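Local coordinates for endo-1,3-beta-glucanase (Streptomyces sioyaensis, PDB 3DGT), which hydrolyses internal beta-1,3 linkages in 1,3-beta-glucans, the chain described here being its family 16 catalytic domain, at residues 84-89 with 237-242; 103-108 with 268-273; 122-127 with 142-147. All coordinates share one frame; numbering follows the deposited sequence.

Contact 1: residues 84-89 with 237-242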
loop_
_atom_site.group_PDB
_atom_site.type_symbol
_atom_site.label_atom_id
_atom_site.label_comp_id
_atom_site.label_asym_id
_atom_site.label_seq_id
_atom_site.Cartn_x
_atom_site.Cartn_y
_atom_site.Cartn_z
ATOM N N ARG A 84 -4.963 -9.582 -1.052
ATOM C CA ARG A 84 -3.907 -8.776 -1.681
ATOM C C ARG A 84 -4.299 -8.575 -3.128
ATOM O O ARG A 84 -4.258 -9.516 -3.928
ATOM C CB ARG A 84 -2.553 -9.495 -1.601
ATOM C CG ARG A 84 -1.383 -8.734 -2.213
ATOM C CD ARG A 84 -0.089 -9.509 -2.007
ATOM N NE ARG A 84 1.020 -8.994 -2.817
ATOM C CZ ARG A 84 2.241 -8.726 -2.350
ATOM N NH1 ARG A 84 2.540 -8.911 -1.067
ATOM N NH2 ARG A 84 3.175 -8.268 -3.181
ATOM N N ILE A 85 -4.724 -7.356 -3.450
ATOM C CA ILE A 85 -5.158 -7.041 -4.812
ATOM C C ILE A 85 -4.277 -5.970 -5.422
ATOM O O ILE A 85 -3.755 -5.116 -4.703
ATOM C CB ILE A 85 -6.656 -6.662 -4.892
ATOM C CG1 ILE A 85 -6.970 -5.381 -4.109
ATOM C CG2 ILE A 85 -7.511 -7.839 -4.425
ATOM C CD1 ILE A 85 -8.406 -4.897 -4.339
ATOM N N GLU A 86 -4.078 -6.049 -6.738
ATOM C CA GLU A 86 -3.275 -5.063 -7.473
ATOM C C GLU A 86 -4.046 -4.504 -8.649
ATOM O O GLU A 86 -4.874 -5.191 -9.248
ATOM C CB GLU A 86 -1.988 -5.693 -8.028
ATOM C CG GLU A 86 -1.242 -6.565 -7.049
ATOM C CD GLU A 86 0.089 -7.063 -7.577
ATOM O OE1 GLU A 86 0.473 -6.744 -8.725
ATOM O OE2 GLU A 86 0.749 -7.785 -6.825
ATOM N N THR A 87 -3.750 -3.268 -9.018
ATOM C CA THR A 87 -4.403 -2.715 -10.198
ATOM C C THR A 87 -3.996 -3.516 -11.426
ATOM O O THR A 87 -2.843 -3.946 -11.567
ATOM C CB THR A 87 -4.093 -1.217 -10.408
ATOM O OG1 THR A 87 -2.675 -1.001 -10.382
ATOM C CG2 THR A 87 -4.775 -0.374 -9.329
ATOM N N THR A 88 -4.957 -3.736 -12.315
ATOM C CA THR A 88 -4.640 -4.282 -13.627
ATOM C C THR A 88 -3.684 -3.332 -14.350
ATOM O O THR A 88 -2.772 -3.777 -15.045
ATOM C CB THR A 88 -5.906 -4.479 -14.457
ATOM O OG1 THR A 88 -6.679 -3.285 -14.411
ATOM C CG2 THR A 88 -6.749 -5.599 -13.873
ATOM N N ARG A 89 -3.900 -2.026 -14.170
ATOM C CA ARG A 89 -3.051 -1.005 -14.776
ATOM C C ARG A 89 -1.684 -0.902 -14.102
ATOM O O ARG A 89 -1.553 -0.993 -12.878
ATOM C CB ARG A 89 -3.773 0.334 -14.734
ATOM C CG ARG A 89 -4.947 0.423 -15.689
ATOM C CD ARG A 89 -5.684 1.741 -15.542
ATOM N NE ARG A 89 -4.864 2.865 -15.989
ATOM C CZ ARG A 89 -5.259 4.135 -15.936
ATOM N NH1 ARG A 89 -6.466 4.453 -15.459
ATOM N NH2 ARG A 89 -4.449 5.089 -16.376
ATOM N N PHE A 237 2.140 0.020 -10.614
ATOM C CA PHE A 237 0.828 -0.484 -10.221
ATOM C C PHE A 237 0.615 -0.265 -8.722
ATOM O O PHE A 237 1.572 -0.012 -7.982
ATOM C CB PHE A 237 0.609 -1.951 -10.647
ATOM C CG PHE A 237 1.722 -2.895 -10.259
ATOM C CD1 PHE A 237 2.845 -3.048 -11.069
ATOM C CD2 PHE A 237 1.635 -3.668 -9.103
ATOM C CE1 PHE A 237 3.868 -3.942 -10.715
ATOM C CE2 PHE A 237 2.661 -4.558 -8.746
ATOM C CZ PHE A 237 3.775 -4.692 -9.556
ATOM N N VAL A 238 -0.649 -0.318 -8.304
ATOM C CA VAL A 238 -1.060 -0.060 -6.922
ATOM C C VAL A 238 -1.479 -1.377 -6.283
ATOM O O VAL A 238 -2.103 -2.217 -6.936
ATOM C CB VAL A 238 -2.236 0.956 -6.878
ATOM C CG1 VAL A 238 -2.815 1.081 -5.461
ATOM C CG2 VAL A 238 -1.787 2.317 -7.414
ATOM N N ILE A 239 -1.129 -1.550 -5.010
ATOM C CA ILE A 239 -1.449 -2.767 -4.256
ATOM C C ILE A 239 -2.160 -2.403 -2.948
ATOM O O ILE A 239 -1.784 -1.434 -2.282
ATOM C CB ILE A 239 -0.170 -3.606 -3.939
ATOM C CG1 ILE A 239 0.655 -3.898 -5.200
ATOM C CG2 ILE A 239 -0.528 -4.911 -3.227
ATOM C CD1 ILE A 239 1.789 -2.901 -5.441
ATOM N N LEU A 240 -3.198 -3.169 -2.601
ATOM C CA LEU A 240 -3.849 -3.112 -1.281
ATOM C C LEU A 240 -3.787 -4.506 -0.666
ATOM O O LEU A 240 -4.108 -5.487 -1.328
ATOM C CB LEU A 240 -5.318 -2.704 -1.419
ATOM C CG LEU A 240 -5.598 -1.258 -1.832
ATOM C CD1 LEU A 240 -7.040 -1.149 -2.294
ATOM C CD2 LEU A 240 -5.344 -0.307 -0.686
ATOM N N ASN A 241 -3.379 -4.599 0.596
ATOM C CA ASN A 241 -3.346 -5.886 1.277
ATOM C C ASN A 241 -3.407 -5.762 2.779
ATOM O O ASN A 241 -3.177 -4.693 3.333
ATOM C CB ASN A 241 -2.081 -6.672 0.890
ATOM C CG ASN A 241 -0.806 -5.990 1.352
ATOM O OD1 ASN A 241 -0.337 -5.038 0.732
ATOM N ND2 ASN A 241 -0.244 -6.473 2.449
ATOM N N VAL A 242 -3.715 -6.876 3.435
ATOM C CA VAL A 242 -3.412 -7.002 4.855
ATOM C C VAL A 242 -2.590 -8.273 5.048
ATOM O O VAL A 242 -3.100 -9.389 4.980
ATOM C CB VAL A 242 -4.671 -6.989 5.764
ATOM C CG1 VAL A 242 -4.234 -7.007 7.226
ATOM C CG2 VAL A 242 -5.560 -5.757 5.484
#
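Ile85 and Leu240 are a hydrogen-bonded antiparallel pair, and their two backbone bonds, each 2.9 Å from N of one residue to O of the other, fix the register of strands 84-87 and 237-242. The next backbone bond runs from Thr87 N to Val238 O, but its return partner is a side chain. Val238 N donates to Thr87 OG1 at 3.0 Å, almost straight at 176°. That hydroxyl in turn gives its proton to Arg89 O (2.7 Å), and it can serve both because chi1 of 52° sets OG1 between the backbone N and the carbonyl carbon. One side-chain oxygen thus bridges the strand end and the turn after it.

Among the polar ends, the Glu86 carboxylate runs alongside the Phe237 ring, with planes only 9° apart and OE1 3.1 Å from CE2. Arg131 ties this pair together, by a salt bridge to Glu86 OE1 and a cation-pi contact with Phe237. Tyr38 OH is shared by Glu86 OE2 and Arg84 NH2, and Asp33 takes Arg84 NE.

Aliphatic parts complete the contact on both faces. Arg84 CG lies 3.8 Å from Asn241 CB, and Glu86 CG lies 3.8 Å from Ile239 CG1, all pointing the same way; on the reverse face Ile85 CG1 is 4.1 Å from Leu240 CB.

In the family 16 beta-sandwich this pair is flanked by strand 30-32 next to 84-87 and by strand 119-127 next to 237-242, while Ile85 and Leu240 both rest on Leu68 of strand 68-74.

Contact 2: residues 103-108 with 268-273; sequences EARLQM and VDYVQV. With MG (magnesium ion), chain B.
One face of the Tyr270 ring looks onto the backbone of Arg105, whose N sits 4.1 Å above the plane, over the ring centre, and whose CB comes within 3.3 Å of CE2. At the edge of the ring lie Glu103 OE2, Asp269 OD2 and Gln272 N. The Arg105 guanidinium is turned only 21° from the ring plane, and its own edge meets the Asp269 carboxylate.

These groups stand on an antiparallel strand pair of the family 16 beta-sandwich, interrupted by a beta bulge: Arg105 pairs with Tyr270 but Leu106 with Val268, leaving Asp269 as the extra residue. The backbone bonds bear this out, since Arg105 N donates to Tyr270 O while Asp269 N returns to Arg105 O at 2.8 Å. With chi1 of 66°, CG of Tyr270 lies between its backbone N and carbonyl carbon, which brings the ring over Arg105 and its hydroxyl to Glu103. Tyr270 OH gives its proton to Glu103 OE2 at 2.6 Å, on the anti side of the carboxylate; Glu103 OE1 is taken by Thr194. A phenylalanine in place of Tyr270 would probably keep the ring against Arg105 but leave Glu103 OE2 without this donor and its carboxylate freer to turn.

The Arg105 chain is extended as far as NE, and NH1 forms a salt bridge with Asp269 OD2 at 3.0 Å, nearly in the guanidinium plane; the N-terminal Ser1 N binds the same oxygen. Asp269 thus divides its carboxylate, OD2 going to Arg105 and Ser1 N and OD1 to the metal. The magnesium ion, also held by Asp16 and Gly66, is chelated by Asp269 O at 2.1 Å and Asp269 OD1 at 2.0 Å, and a water oxygen lies 2.1 Å from it.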
loop_
_atom_site.group_PDB
_atom_site.type_symbol
_atom_site.label_atom_id
_atom_site.label_comp_id
_atom_site.label_asym_id
_atom_site.label_seq_id
_atom_site.Cartn_x
_atom_site.Cartn_y
_atom_site.Cartn_z
ATOM N N GLU A 103 -3.823 8.148 -4.145
ATOM C CA GLU A 103 -4.478 8.366 -2.856
ATOM C C GLU A 103 -5.466 7.273 -2.535
ATOM O O GLU A 103 -6.176 6.791 -3.409
ATOM C CB GLU A 103 -5.216 9.701 -2.899
ATOM C CG GLU A 103 -5.931 10.095 -1.629
ATOM C CD GLU A 103 -6.380 11.540 -1.675
ATOM O OE1 GLU A 103 -5.506 12.426 -1.545
ATOM O OE2 GLU A 103 -7.595 11.793 -1.866
ATOM N N ALA A 104 -5.515 6.898 -1.264
ATOM C CA ALA A 104 -6.580 6.029 -0.774
ATOM C C ALA A 104 -7.132 6.589 0.514
ATOM O O ALA A 104 -6.392 7.137 1.328
ATOM C CB ALA A 104 -6.092 4.608 -0.556
ATOM N N ARG A 105 -8.437 6.461 0.695
ATOM C CA ARG A 105 -9.065 6.813 1.954
ATOM C C ARG A 105 -9.471 5.503 2.587
ATOM O O ARG A 105 -10.199 4.707 1.976
ATOM C CB ARG A 105 -10.260 7.735 1.732
ATOM C CG ARG A 105 -11.014 8.105 3.000
ATOM C CD ARG A 105 -12.039 9.192 2.717
ATOM N NE ARG A 105 -12.695 9.665 3.937
ATOM C CZ ARG A 105 -13.939 9.360 4.302
ATOM N NH1 ARG A 105 -14.708 8.580 3.545
ATOM N NH2 ARG A 105 -14.416 9.849 5.441
ATOM N N LEU A 106 -8.960 5.253 3.793
ATOM C CA LEU A 106 -9.129 3.947 4.421
ATOM C C LEU A 106 -9.090 4.021 5.940
ATOM O O LEU A 106 -8.511 4.956 6.526
ATOM C CB LEU A 106 -8.073 2.950 3.895
ATOM C CG LEU A 106 -6.593 3.251 4.179
ATOM C CD1 LEU A 106 -6.157 2.677 5.531
ATOM C CD2 LEU A 106 -5.700 2.724 3.060
ATOM N N GLN A 107 -9.697 3.009 6.557
ATOM C CA GLN A 107 -9.602 2.760 7.984
ATOM C C GLN A 107 -8.707 1.544 8.150
ATOM O O GLN A 107 -8.958 0.497 7.560
ATOM C CB GLN A 107 -10.984 2.440 8.556
ATOM C CG GLN A 107 -10.980 2.133 10.052
ATOM C CD GLN A 107 -12.334 1.691 10.568
ATOM O OE1 GLN A 107 -13.223 1.347 9.791
ATOM N NE2 GLN A 107 -12.496 1.697 11.887
ATOM N N MET A 108 -7.666 1.675 8.964
ATOM C CA MET A 108 -6.839 0.517 9.299
ATOM C C MET A 108 -7.639 -0.471 10.146
ATOM O O MET A 108 -8.554 -0.069 10.868
ATOM C CB MET A 108 -5.600 0.960 10.061
ATOM C CG MET A 108 -4.637 1.804 9.252
ATOM S SD MET A 108 -3.223 2.183 10.274
ATOM C CE MET A 108 -2.371 3.420 9.277
ATOM N N VAL A 268 -11.582 0.285 2.833
ATOM C CA VAL A 268 -11.057 1.237 1.849
ATOM C C VAL A 268 -12.191 1.881 1.064
ATOM O O VAL A 268 -12.865 1.218 0.282
ATOM C CB VAL A 268 -10.076 0.545 0.865
ATOM C CG1 VAL A 268 -9.399 1.580 -0.047
ATOM C CG2 VAL A 268 -9.033 -0.288 1.639
ATOM N N ASP A 269 -12.399 3.182 1.261
ATOM C CA ASP A 269 -13.432 3.912 0.525
ATOM C C ASP A 269 -13.104 4.043 -0.958
ATOM O O ASP A 269 -13.962 3.826 -1.819
ATOM C CB ASP A 269 -13.637 5.286 1.164
ATOM C CG ASP A 269 -14.776 6.081 0.546
ATOM O OD1 ASP A 269 -15.585 5.542 -0.247
ATOM O OD2 ASP A 269 -14.862 7.283 0.880
ATOM N N TYR A 270 -11.862 4.377 -1.267
ATOM C CA TYR A 270 -11.466 4.525 -2.659
ATOM C C TYR A 270 -9.960 4.472 -2.824
ATOM O O TYR A 270 -9.212 4.660 -1.865
ATOM C CB TYR A 270 -12.008 5.847 -3.250
ATOM C CG TYR A 270 -11.418 7.103 -2.653
ATOM C CD1 TYR A 270 -10.197 7.612 -3.112
ATOM C CD2 TYR A 270 -12.080 7.790 -1.635
ATOM C CE1 TYR A 270 -9.657 8.781 -2.572
ATOM C CE2 TYR A 270 -11.541 8.963 -1.094
ATOM C CZ TYR A 270 -10.330 9.436 -1.561
ATOM O OH TYR A 270 -9.794 10.591 -1.027
ATOM N N VAL A 271 -9.552 4.208 -4.060
ATOM C CA VAL A 271 -8.204 4.468 -4.546
ATOM C C VAL A 271 -8.358 5.390 -5.746
ATOM O O VAL A 271 -9.190 5.136 -6.617
ATOM C CB VAL A 271 -7.461 3.175 -4.947
ATOM C CG1 VAL A 271 -6.141 3.501 -5.664
ATOM C CG2 VAL A 271 -7.199 2.302 -3.719
ATOM N N GLN A 272 -7.572 6.464 -5.772
ATOM C CA GLN A 272 -7.672 7.468 -6.830
ATOM C C GLN A 272 -6.305 7.925 -7.287
ATOM O O GLN A 272 -5.424 8.187 -6.460
ATOM C CB GLN A 272 -8.470 8.677 -6.339
ATOM C CG GLN A 272 -8.576 9.830 -7.332
ATOM C CD GLN A 272 -9.330 10.989 -6.752
ATOM O OE1 GLN A 272 -8.748 11.891 -6.146
ATOM N NE2 GLN A 272 -10.630 10.957 -6.892
ATOM N N VAL A 273 -6.146 8.034 -8.606
ATOM C CA VAL A 273 -4.962 8.620 -9.212
ATOM C C VAL A 273 -5.399 9.872 -9.966
ATOM O O VAL A 273 -6.341 9.821 -10.768
ATOM C CB VAL A 273 -4.265 7.643 -10.182
ATOM C CG1 VAL A 273 -2.995 8.259 -10.736
ATOM C CG2 VAL A 273 -3.943 6.320 -9.486
HETATM MG MG MG B . -15.981 4.371 -1.883
HETATM O O HOH W 1 -17.923 5.024 -2.132
#

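Contact 3: residues 122-127 with 142-147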
loop_
_atom_site.group_PDB
_atom_site.type_symbol
_atom_site.label_atom_id
_atom_site.label_comp_id
_atom_site.label_asym_id
_atom_site.label_seq_id
_atom_site.Cartn_x
_atom_site.Cartn_y
_atom_site.Cartn_z
ATOM N N ALA A 122 -1.458 -2.500 4.250
ATOM C CA ALA A 122 -0.595 -1.716 3.363
ATOM C C ALA A 122 -1.340 -1.228 2.132
ATOM O O ALA A 122 -2.245 -1.900 1.613
ATOM C CB ALA A 122 0.643 -2.505 2.965
ATOM N N PHE A 123 -0.939 -0.044 1.679
ATOM C CA PHE A 123 -1.413 0.571 0.439
ATOM C C PHE A 123 -0.164 1.127 -0.200
ATOM O O PHE A 123 0.494 2.000 0.350
ATOM C CB PHE A 123 -2.412 1.688 0.773
ATOM C CG PHE A 123 -2.615 2.709 -0.325
ATOM C CD1 PHE A 123 -2.966 2.325 -1.616
ATOM C CD2 PHE A 123 -2.514 4.065 -0.038
ATOM C CE1 PHE A 123 -3.174 3.276 -2.615
ATOM C CE2 PHE A 123 -2.732 5.021 -1.027
ATOM C CZ PHE A 123 -3.056 4.627 -2.314
ATOM N N TRP A 124 0.194 0.592 -1.355
ATOM C CA TRP A 124 1.526 0.842 -1.881
ATOM C C TRP A 124 1.609 0.708 -3.396
ATOM O O TRP A 124 0.626 0.361 -4.068
ATOM C CB TRP A 124 2.555 -0.039 -1.145
ATOM C CG TRP A 124 2.287 -1.530 -1.174
ATOM C CD1 TRP A 124 1.246 -2.195 -0.589
ATOM C CD2 TRP A 124 3.101 -2.527 -1.795
ATOM N NE1 TRP A 124 1.346 -3.548 -0.833
ATOM C CE2 TRP A 124 2.489 -3.781 -1.554
ATOM C CE3 TRP A 124 4.294 -2.480 -2.533
ATOM C CZ2 TRP A 124 3.029 -4.987 -2.040
ATOM C CZ3 TRP A 124 4.835 -3.676 -3.003
ATOM C CH2 TRP A 124 4.199 -4.911 -2.760
ATOM N N MET A 125 2.781 1.028 -3.929
ATOM C CA MET A 125 3.013 1.019 -5.372
ATOM C C MET A 125 4.310 0.304 -5.666
ATOM O O MET A 125 5.278 0.442 -4.916
ATOM C CB MET A 125 3.117 2.442 -5.912
ATOM C CG MET A 125 1.847 3.268 -5.773
ATOM S SD MET A 125 2.122 5.033 -6.093
ATOM C CE MET A 125 2.499 5.090 -7.850
ATOM N N LEU A 126 4.331 -0.426 -6.776
ATOM C CA LEU A 126 5.523 -1.129 -7.221
ATOM C C LEU A 126 5.779 -0.821 -8.696
ATOM O O LEU A 126 4.837 -0.712 -9.483
ATOM C CB LEU A 126 5.325 -2.630 -6.975
ATOM C CG LEU A 126 6.488 -3.607 -6.882
ATOM C CD1 LEU A 126 7.656 -3.068 -6.050
ATOM C CD2 LEU A 126 5.953 -4.904 -6.296
ATOM N N GLY A 127 7.043 -0.624 -9.059
ATOM C CA GLY A 127 7.377 -0.290 -10.445
ATOM C C GLY A 127 6.903 -1.346 -11.423
ATOM O O GLY A 127 7.037 -2.544 -11.166
ATOM N N GLU A 142 9.729 1.096 -5.088
ATOM C CA GLU A 142 8.518 0.829 -4.315
ATOM C C GLU A 142 8.152 2.080 -3.542
ATOM O O GLU A 142 8.996 2.668 -2.870
ATOM C CB GLU A 142 8.724 -0.325 -3.339
ATOM C CG GLU A 142 7.478 -0.619 -2.487
ATOM C CD GLU A 142 7.576 -1.912 -1.718
ATOM O OE1 GLU A 142 8.268 -2.842 -2.180
ATOM O OE2 GLU A 142 6.927 -2.020 -0.657
ATOM N N LEU A 143 6.894 2.486 -3.654
ATOM C CA LEU A 143 6.399 3.616 -2.893
ATOM C C LEU A 143 5.341 3.123 -1.931
ATOM O O LEU A 143 4.241 2.763 -2.339
ATOM C CB LEU A 143 5.831 4.689 -3.825
ATOM C CG LEU A 143 6.749 5.182 -4.947
ATOM C CD1 LEU A 143 6.029 6.177 -5.849
ATOM C CD2 LEU A 143 8.031 5.793 -4.403
ATOM N N ASP A 144 5.703 3.057 -0.655
ATOM C CA ASP A 144 4.781 2.618 0.376
ATOM C C ASP A 144 4.051 3.832 0.911
ATOM O O ASP A 144 4.625 4.640 1.634
ATOM C CB ASP A 144 5.540 1.887 1.483
ATOM C CG ASP A 144 6.212 0.630 0.982
ATOM O OD1 ASP A 144 5.577 -0.113 0.194
ATOM O OD2 ASP A 144 7.359 0.354 1.389
ATOM N N ILE A 145 2.789 3.971 0.512
ATOM C CA ILE A 145 2.007 5.177 0.836
ATOM C C ILE A 145 1.399 5.096 2.242
ATOM O O ILE A 145 1.307 6.105 2.961
ATOM C CB ILE A 145 0.921 5.435 -0.227
ATOM C CG1 ILE A 145 1.534 5.394 -1.635
ATOM C CG2 ILE A 145 0.203 6.773 0.027
ATOM C CD1 ILE A 145 0.492 5.482 -2.751
ATOM N N MET A 146 0.991 3.888 2.625
ATOM C CA MET A 146 0.586 3.602 3.991
ATOM C C MET A 146 1.015 2.184 4.336
ATOM O O MET A 146 0.694 1.242 3.608
ATOM C CB MET A 146 -0.934 3.751 4.154
ATOM C CG MET A 146 -1.485 3.469 5.575
ATOM S SD MET A 146 -1.503 1.724 6.141
ATOM C CE MET A 146 -2.608 0.995 4.936
ATOM N N GLU A 147 1.750 2.042 5.433
ATOM C CA GLU A 147 1.922 0.757 6.097
ATOM C C GLU A 147 1.664 0.973 7.573
ATOM O O GLU A 147 1.845 2.075 8.094
ATOM C CB GLU A 147 3.332 0.200 5.929
ATOM C CG GLU A 147 3.669 -0.270 4.540
ATOM C CD GLU A 147 5.053 -0.852 4.498
ATOM O OE1 GLU A 147 6.013 -0.062 4.461
ATOM O OE2 GLU A 147 5.191 -2.092 4.526
#
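The Ile145 side chain fits against the Phe123 ring, with CG2 3.6 Å from CE2 and CD1 4.0 Å from the ring centroid in an off-centre CH-pi contact. A classic beta bulge puts it there: Ile145 and Met146 both face Phe123, whose O receives a sound bond from Met146 N (3.0 Å) and a weak one from Ile145 N. Beside the ring, the bent tail of Met125 fills the hollow between two branched chains, its SD lying 3.7 Å from Ile145 CD1 and 4.1 Å from Leu143 CD1.

On the opposite face the indole of Trp124 crosses the end of Glu142, CE3 to OE2 being 3.3 Å with planes 36° apart. Chi1 of 56° sets CG between the backbone N and the carbonyl carbon and carries the indole to Glu142; Trp124 CB lies 3.3 Å from Asp144 OD1. Trp124 NE1 is hydrogen-bonded to Asn241 OD1, Glu142 OE1 to Trp137 NE1 and Glu147 OE2 to Trp120 NE1.

Glu142, Asp144 and Glu147 match the E-x-D-x-x-E active-site signature of family 16. The bulge lets all three acids share the Trp124 face, consistent with an aromatic-lined glucan cleft on this side and an apolar core on the other.

All three contacts are largely buried antiparallel strand pairs, and each includes partly exposed residues, such as Arg89, Glu103 and Glu142 respectively. Contacts 1 and 3 lie side by side, because strands 236-244 and 119-127 are neighbours: Ile239 N is 2.8 Å from Trp124 O. Contact 2 meets both by packing: Leu240 CD1 is 3.7 Å from Val271 CG2, and Leu106 CD1 is 4.0 Å from Met146 CE. Their chemistry follows their place: contacts 1 and 3 carry acids, aromatics, Arg84 and Asn241 on one shared face, whereas in contact 2 Glu103 and Arg105 lie on the face away from Ala104, Leu106 and Val271, and Asp269, at the bulge, binds the magnesium ion. Contacts 2 and 3 contain bulges.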